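Local coordinates for DnaJ homolog dnj-2 (Caenorhabditis elegans, PDB 2QSA), which probably acts as an Hsp40-type co-chaperone, its N-terminal J domain, the part crystallised here, serving to engage an Hsp70 partner, at residues E15-V20 / A66-T71; Y81-D86 / R91-Y96. One frame throughout, in Å; residues are numbered along the deposited sequence. Where two conformers were deposited one is given.

Contact 1 of 2, residues E15-V20 / A66-T71; sequences ENCYDV and ATAYET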
loop_
_atom_site.group_PDB
_atom_site.type_symbol
_atom_site.label_atom_id
_atom_site.label_comp_id
_atom_site.label_asym_id
_atom_site.label_seq_id
_atom_site.Cartn_x
_atom_site.Cartn_y
_atom_site.Cartn_z
ATOM N N GLU A 15 -2.278 7.144 3.476
ATOM C CA GLU A 15 -2.951 5.978 4.034
ATOM C C GLU A 15 -1.929 4.974 4.455
ATOM O O GLU A 15 -0.837 4.881 3.858
ATOM C CB GLU A 15 -3.848 5.284 2.979
ATOM C CG GLU A 15 -5.081 6.107 2.664
ATOM C CD GLU A 15 -5.914 5.402 1.599
ATOM O OE1 GLU A 15 -5.533 5.536 0.420
ATOM O OE2 GLU A 15 -6.883 4.692 1.974
ATOM N N ASN A 16 -2.296 4.233 5.491
ATOM C CA ASN A 16 -1.477 3.086 5.948
ATOM C C ASN A 16 -1.773 1.884 5.028
ATOM O O ASN A 16 -2.946 1.560 4.733
ATOM C CB ASN A 16 -1.877 2.810 7.409
ATOM C CG ASN A 16 -1.184 1.586 7.993
ATOM O OD1 ASN A 16 -1.064 0.546 7.351
ATOM N ND2 ASN A 16 -0.781 1.695 9.251
ATOM N N CYS A 17 -0.731 1.270 4.444
ATOM C CA CYS A 17 -0.969 0.180 3.455
ATOM C C CYS A 17 -1.750 -1.024 4.046
ATOM O O CYS A 17 -2.507 -1.701 3.304
ATOM C CB CYS A 17 0.360 -0.355 2.875
ATOM S SG CYS A 17 1.324 0.821 1.919
ATOM N N TYR A 18 -1.519 -1.320 5.337
ATOM C CA TYR A 18 -2.356 -2.379 5.975
ATOM C C TYR A 18 -3.840 -1.971 5.914
ATOM O O TYR A 18 -4.697 -2.801 5.591
ATOM C CB TYR A 18 -1.964 -2.593 7.413
ATOM C CG TYR A 18 -0.620 -3.202 7.613
ATOM C CD1 TYR A 18 -0.433 -4.604 7.522
ATOM C CD2 TYR A 18 0.484 -2.403 7.906
ATOM C CE1 TYR A 18 0.837 -5.183 7.773
ATOM C CE2 TYR A 18 1.764 -2.973 8.175
ATOM C CZ TYR A 18 1.924 -4.365 8.075
ATOM O OH TYR A 18 3.164 -4.926 8.337
ATOM N N ASP A 19 -4.142 -0.712 6.220
ATOM C CA ASP A 19 -5.548 -0.248 6.190
ATOM C C ASP A 19 -6.113 -0.276 4.780
ATOM O O ASP A 19 -7.279 -0.587 4.597
ATOM C CB ASP A 19 -5.662 1.176 6.720
ATOM C CG ASP A 19 -5.300 1.286 8.206
ATOM O OD1 ASP A 19 -5.276 0.273 8.896
ATOM O OD2 ASP A 19 -5.122 2.440 8.672
ATOM N N VAL A 20 -5.271 0.063 3.794
ATOM C CA VAL A 20 -5.728 0.037 2.403
ATOM C C VAL A 20 -6.315 -1.327 1.996
ATOM O O VAL A 20 -7.338 -1.404 1.314
ATOM C CB VAL A 20 -4.572 0.430 1.406
ATOM C CG1 VAL A 20 -5.000 0.186 -0.055
ATOM C CG2 VAL A 20 -4.183 1.905 1.606
ATOM N N ALA A 66 -2.687 -1.779 -5.449
ATOM C CA ALA A 66 -1.516 -2.519 -5.959
ATOM C C ALA A 66 -0.263 -2.098 -5.175
ATOM O O ALA A 66 0.564 -2.969 -4.845
ATOM C CB ALA A 66 -1.356 -2.256 -7.421
ATOM N N THR A 67 -0.087 -0.800 -4.899
ATOM C CA THR A 67 1.056 -0.340 -4.091
ATOM C C THR A 67 1.045 -0.997 -2.697
ATOM O O THR A 67 2.099 -1.444 -2.221
ATOM C CB THR A 67 1.030 1.162 -3.949
ATOM O OG1 THR A 67 1.300 1.719 -5.239
ATOM C CG2 THR A 67 2.106 1.639 -3.015
ATOM N N ALA A 68 -0.147 -1.079 -2.074
ATOM C CA ALA A 68 -0.226 -1.686 -0.728
ATOM C C ALA A 68 0.209 -3.139 -0.816
ATOM O O ALA A 68 0.922 -3.624 0.050
ATOM C CB ALA A 68 -1.653 -1.591 -0.171
ATOM N N TYR A 69 -0.224 -3.835 -1.856
ATOM C CA TYR A 69 0.115 -5.278 -1.924
ATOM C C TYR A 69 1.611 -5.452 -2.184
ATOM O O TYR A 69 2.225 -6.322 -1.574
ATOM C CB TYR A 69 -0.701 -5.936 -3.020
ATOM C CG TYR A 69 -0.550 -7.433 -3.095
ATOM C CD1 TYR A 69 -0.734 -8.242 -1.961
ATOM C CD2 TYR A 69 -0.326 -8.073 -4.318
ATOM C CE1 TYR A 69 -0.658 -9.650 -2.009
ATOM C CE2 TYR A 69 -0.257 -9.510 -4.381
ATOM C CZ TYR A 69 -0.421 -10.285 -3.214
ATOM O OH TYR A 69 -0.355 -11.671 -3.270
ATOM N N GLU A 70 2.170 -4.640 -3.089
ATOM C CA GLU A 70 3.604 -4.717 -3.396
ATOM C C GLU A 70 4.461 -4.436 -2.170
ATOM O O GLU A 70 5.485 -5.081 -1.970
ATOM C CB GLU A 70 3.945 -3.782 -4.550
ATOM C CG GLU A 70 3.309 -4.237 -5.861
ATOM C CD GLU A 70 3.301 -3.166 -6.962
ATOM O OE1 GLU A 70 3.843 -2.059 -6.717
ATOM O OE2 GLU A 70 2.752 -3.431 -8.077
ATOM N N THR A 71 4.026 -3.484 -1.346
ATOM C CA THR A 71 4.761 -3.116 -0.136
ATOM C C THR A 71 4.710 -4.235 0.894
ATOM O O THR A 71 5.722 -4.498 1.557
ATOM C CB THR A 71 4.125 -1.860 0.460
ATOM O OG1 THR A 71 4.240 -0.800 -0.529
ATOM C CG2 THR A 71 4.791 -1.455 1.802
#
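Ala68 is the small residue on helix 52-73 against which the short helix 17-20 rests, and its methyl group takes the apolar part of the contact almost alone. Its CB lies 3.9 Å from Cys17 CB and 3.8 Å from Val20 CG1, while the backbone oxygen Cys17 O comes within 3.6 Å of Ala68 CB. With so little side chain in between, the CA atoms of Cys17 and Ala68 stand 4.6 Å apart.

The sulfur makes a second, softer set of contacts. With Cys17 SG beside its own backbone N and anti to the carbonyl carbon (chi1 -64°), it passes alongside the helix, 4.0 Å from Ala68 CA. It then meets Thr71 broadly, about equally far from CB, OG1 and CG2. Its covalent partner is Cys12, which also touches Ala68.

The polar groups bond within their own segment or to other parts of the chain, not across the contact. Thr71 OG1 donates to Thr67 O at 2.8 Å from 37° above the carbonyl plane, whereas Thr71 N reaches that oxygen from the opposite face. Asn16, the N-cap residue, accepts a weak capping bond from Tyr18 N at OD1; outside the segments, Glu15 pairs with Arg61 in a salt bridge.

This buried junction of the J domain therefore relies on close van der Waals packing of small groups, with the disulfide to Cys12 probably limiting where the sulfur can lie.

Contact 2 of 2, residues Y81-D86 / R91-Y96; sequences YDYYLD and RFYNYY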
loop_
_atom_site.group_PDB
_atom_site.type_symbol
_atom_site.label_atom_id
_atom_site.label_comp_id
_atom_site.label_asym_id
_atom_site.label_seq_id
_atom_site.Cartn_x
_atom_site.Cartn_y
_atom_site.Cartn_z
ATOM N N TYR A 81 8.864 -1.063 5.538
ATOM C CA TYR A 81 7.597 -0.370 5.810
ATOM C C TYR A 81 7.265 -0.322 7.301
ATOM O O TYR A 81 6.962 0.764 7.870
ATOM C CB TYR A 81 6.445 -1.065 5.067
ATOM C CG TYR A 81 5.182 -0.192 5.121
ATOM C CD1 TYR A 81 5.198 1.131 4.614
ATOM C CD2 TYR A 81 3.984 -0.669 5.699
ATOM C CE1 TYR A 81 4.085 1.957 4.673
ATOM C CE2 TYR A 81 2.856 0.144 5.778
ATOM C CZ TYR A 81 2.886 1.451 5.259
ATOM O OH TYR A 81 1.792 2.249 5.291
ATOM N N ASP A 82 7.384 -1.486 7.942
ATOM C CA ASP A 82 7.145 -1.561 9.375
ATOM C C ASP A 82 8.102 -0.652 10.178
ATOM O O ASP A 82 7.696 0.000 11.154
ATOM C CB ASP A 82 7.253 -3.020 9.819
ATOM C CG ASP A 82 6.072 -3.858 9.355
ATOM O OD1 ASP A 82 5.023 -3.306 8.940
ATOM O OD2 ASP A 82 6.197 -5.114 9.389
ATOM N N TYR A 83 9.356 -0.597 9.758
ATOM C CA TYR A 83 10.335 0.291 10.391
ATOM C C TYR A 83 9.912 1.775 10.244
ATOM O O TYR A 83 9.928 2.553 11.202
ATOM C CB TYR A 83 11.714 0.059 9.788
ATOM C CG TYR A 83 12.778 0.757 10.599
ATOM C CD1 TYR A 83 13.476 0.071 11.581
ATOM C CD2 TYR A 83 13.045 2.093 10.397
ATOM C CE1 TYR A 83 14.446 0.711 12.326
ATOM C CE2 TYR A 83 14.022 2.758 11.122
ATOM C CZ TYR A 83 14.707 2.056 12.104
ATOM O OH TYR A 83 15.682 2.699 12.840
ATOM N N TYR A 84 9.520 2.139 9.034
ATOM C CA TYR A 84 8.961 3.481 8.765
ATOM C C TYR A 84 7.746 3.831 9.630
ATOM O O TYR A 84 7.672 4.928 10.187
ATOM C CB TYR A 84 8.569 3.474 7.292
ATOM C CG TYR A 84 7.665 4.579 6.801
ATOM C CD1 TYR A 84 8.153 5.898 6.675
ATOM C CD2 TYR A 84 6.351 4.290 6.327
ATOM C CE1 TYR A 84 7.334 6.928 6.144
ATOM C CE2 TYR A 84 5.527 5.315 5.804
ATOM C CZ TYR A 84 6.015 6.606 5.681
ATOM O OH TYR A 84 5.216 7.569 5.132
ATOM N N LEU A 85 6.799 2.895 9.740
ATOM C CA LEU A 85 5.640 3.118 10.614
ATOM C C LEU A 85 6.105 3.373 12.070
ATOM O O LEU A 85 5.579 4.248 12.763
ATOM C CB LEU A 85 4.685 1.927 10.597
ATOM C CG LEU A 85 3.929 1.688 9.281
ATOM C CD1 LEU A 85 3.027 0.454 9.514
ATOM C CD2 LEU A 85 3.058 2.932 8.857
ATOM N N ASP A 86 7.080 2.588 12.493
ATOM C CA ASP A 86 7.569 2.601 13.888
ATOM C C ASP A 86 8.522 3.757 14.189
ATOM O O ASP A 86 8.696 4.135 15.384
ATOM C CB ASP A 86 8.240 1.255 14.224
ATOM C CG ASP A 86 7.259 0.100 14.304
ATOM O OD1 ASP A 86 6.015 0.334 14.333
ATOM O OD2 ASP A 86 7.731 -1.066 14.313
ATOM N N ARG A 91 13.694 10.262 9.033
ATOM C CA ARG A 91 13.281 10.610 7.659
ATOM C C ARG A 91 14.263 10.138 6.600
ATOM O O ARG A 91 13.870 9.479 5.615
ATOM C CB ARG A 91 13.109 12.118 7.510
ATOM C CG ARG A 91 12.523 12.502 6.143
ATOM C CD ARG A 91 12.576 14.032 5.891
ATOM N NE ARG A 91 11.786 14.465 4.727
ATOM C CZ ARG A 91 12.260 14.645 3.486
ATOM N NH1 ARG A 91 13.538 14.411 3.190
ATOM N NH2 ARG A 91 11.438 15.073 2.528
ATOM N N PHE A 92 15.534 10.506 6.760
ATOM C CA PHE A 92 16.483 10.167 5.710
ATOM C C PHE A 92 16.591 8.641 5.544
ATOM O O PHE A 92 16.535 8.130 4.430
ATOM C CB PHE A 92 17.848 10.818 5.952
ATOM C CG PHE A 92 18.715 10.756 4.739
ATOM C CD1 PHE A 92 18.932 11.908 3.961
ATOM C CD2 PHE A 92 19.295 9.540 4.349
ATOM C CE1 PHE A 92 19.749 11.839 2.818
ATOM C CE2 PHE A 92 20.111 9.468 3.183
ATOM C CZ PHE A 92 20.299 10.641 2.425
ATOM N N TYR A 93 16.712 7.925 6.654
ATOM C CA TYR A 93 16.820 6.480 6.594
ATOM C C TYR A 93 15.576 5.885 5.861
ATOM O O TYR A 93 15.695 5.044 4.977
ATOM C CB TYR A 93 16.911 5.956 8.035
ATOM C CG TYR A 93 17.014 4.444 8.090
ATOM C CD1 TYR A 93 18.213 3.794 7.800
ATOM C CD2 TYR A 93 15.878 3.671 8.365
ATOM C CE1 TYR A 93 18.273 2.387 7.835
ATOM C CE2 TYR A 93 15.930 2.278 8.377
ATOM C CZ TYR A 93 17.106 1.649 8.119
ATOM O OH TYR A 93 17.076 0.257 8.125
ATOM N N ASN A 94 14.388 6.322 6.230
ATOM C CA ASN A 94 13.166 5.759 5.619
ATOM C C ASN A 94 13.066 6.063 4.134
ATOM O O ASN A 94 12.741 5.182 3.308
ATOM C CB ASN A 94 11.929 6.291 6.339
ATOM C CG ASN A 94 11.817 5.752 7.764
ATOM O OD1 ASN A 94 12.236 4.628 8.026
ATOM N ND2 ASN A 94 11.206 6.540 8.663
ATOM N N TYR A 95 13.398 7.294 3.764
ATOM C CA TYR A 95 13.436 7.622 2.345
ATOM C C TYR A 95 14.483 6.802 1.602
ATOM O O TYR A 95 14.212 6.295 0.506
ATOM C CB TYR A 95 13.739 9.109 2.152
ATOM C CG TYR A 95 12.534 10.036 2.239
ATOM C CD1 TYR A 95 11.777 10.134 3.406
ATOM C CD2 TYR A 95 12.198 10.856 1.163
ATOM C CE1 TYR A 95 10.673 11.017 3.482
ATOM C CE2 TYR A 95 11.102 11.747 1.237
ATOM C CZ TYR A 95 10.365 11.821 2.414
ATOM O OH TYR A 95 9.275 12.682 2.515
ATOM N N TYR A 96 15.693 6.714 2.169
ATOM C CA TYR A 96 16.775 5.940 1.571
ATOM C C TYR A 96 16.348 4.464 1.350
ATOM O O TYR A 96 16.532 3.894 0.251
ATOM C CB TYR A 96 18.003 6.002 2.503
ATOM C CG TYR A 96 19.152 5.152 2.024
ATOM C CD1 TYR A 96 19.964 5.576 0.979
ATOM C CD2 TYR A 96 19.382 3.908 2.576
ATOM C CE1 TYR A 96 21.000 4.803 0.507
ATOM C CE2 TYR A 96 20.415 3.090 2.086
ATOM C CZ TYR A 96 21.212 3.558 1.053
ATOM O OH TYR A 96 22.238 2.781 0.555
#
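Asn94 lays its side-chain amide against Tyr84, and its ND2 hydrogen-bonds to His87 O in the connecting loop. Having CG beside the backbone N (chi1 -68°) brings this amide over the backbone of Tyr84. There Asn94 OD1 sits 3.5 Å from Tyr84 CA, and it also meets the edge of the Tyr83 ring, 3.6 Å from CD2. Asn94 ND2 lies at the edge of the Tyr84 ring, 3.7 Å from CD1.

Next to the amide, Tyr93 points an edge at one face of Tyr83 in an offset edge-to-face pair, the centroids 4.9 Å apart and the planes at 60°. The closest atoms are Tyr93 CE2 and Tyr83 CE2, 3.4 Å apart. Tyr83 also stacks with His87 and hydrogen-bonds through OH to Gln90. Were Tyr83 an alanine, Tyr93 would probably lose the face it packs on and Gln90 its hydroxyl partner.

The axes of segments 81-86 and 91-96 approach to 10.0 Å, their directions 159° apart, in a helical hairpin where helix 91-101 folds back along the end of helix 75-86. Tyr84 borders the N-terminal loop, meeting Tyr11 and bonding to Ala7 N, and on another side of its helix Tyr81 packs against helix 52-73.

From the N terminus, the loop holding Cys12 leads into helix 17-20. Contact 1 then closes a long loop of 45 residues that carries helix 30-43, the HPD motif characteristic of J domains and the first part of helix 52-73. Contact 2 follows in series, neither nested nor crossed, and closes a short four-residue turn between helices 75-86 and 91-101. Their centres are 15 Å apart, yet they touch through helix 75-86: Tyr18 OH lies 2.5 Å from Asp82 OD1 and Cys17 N 2.8 Å from Tyr81 OH, both probable hydrogen bonds. Helix 75-86 thus serves both, packing on the domain centre and forming one arm of the C-terminal hairpin.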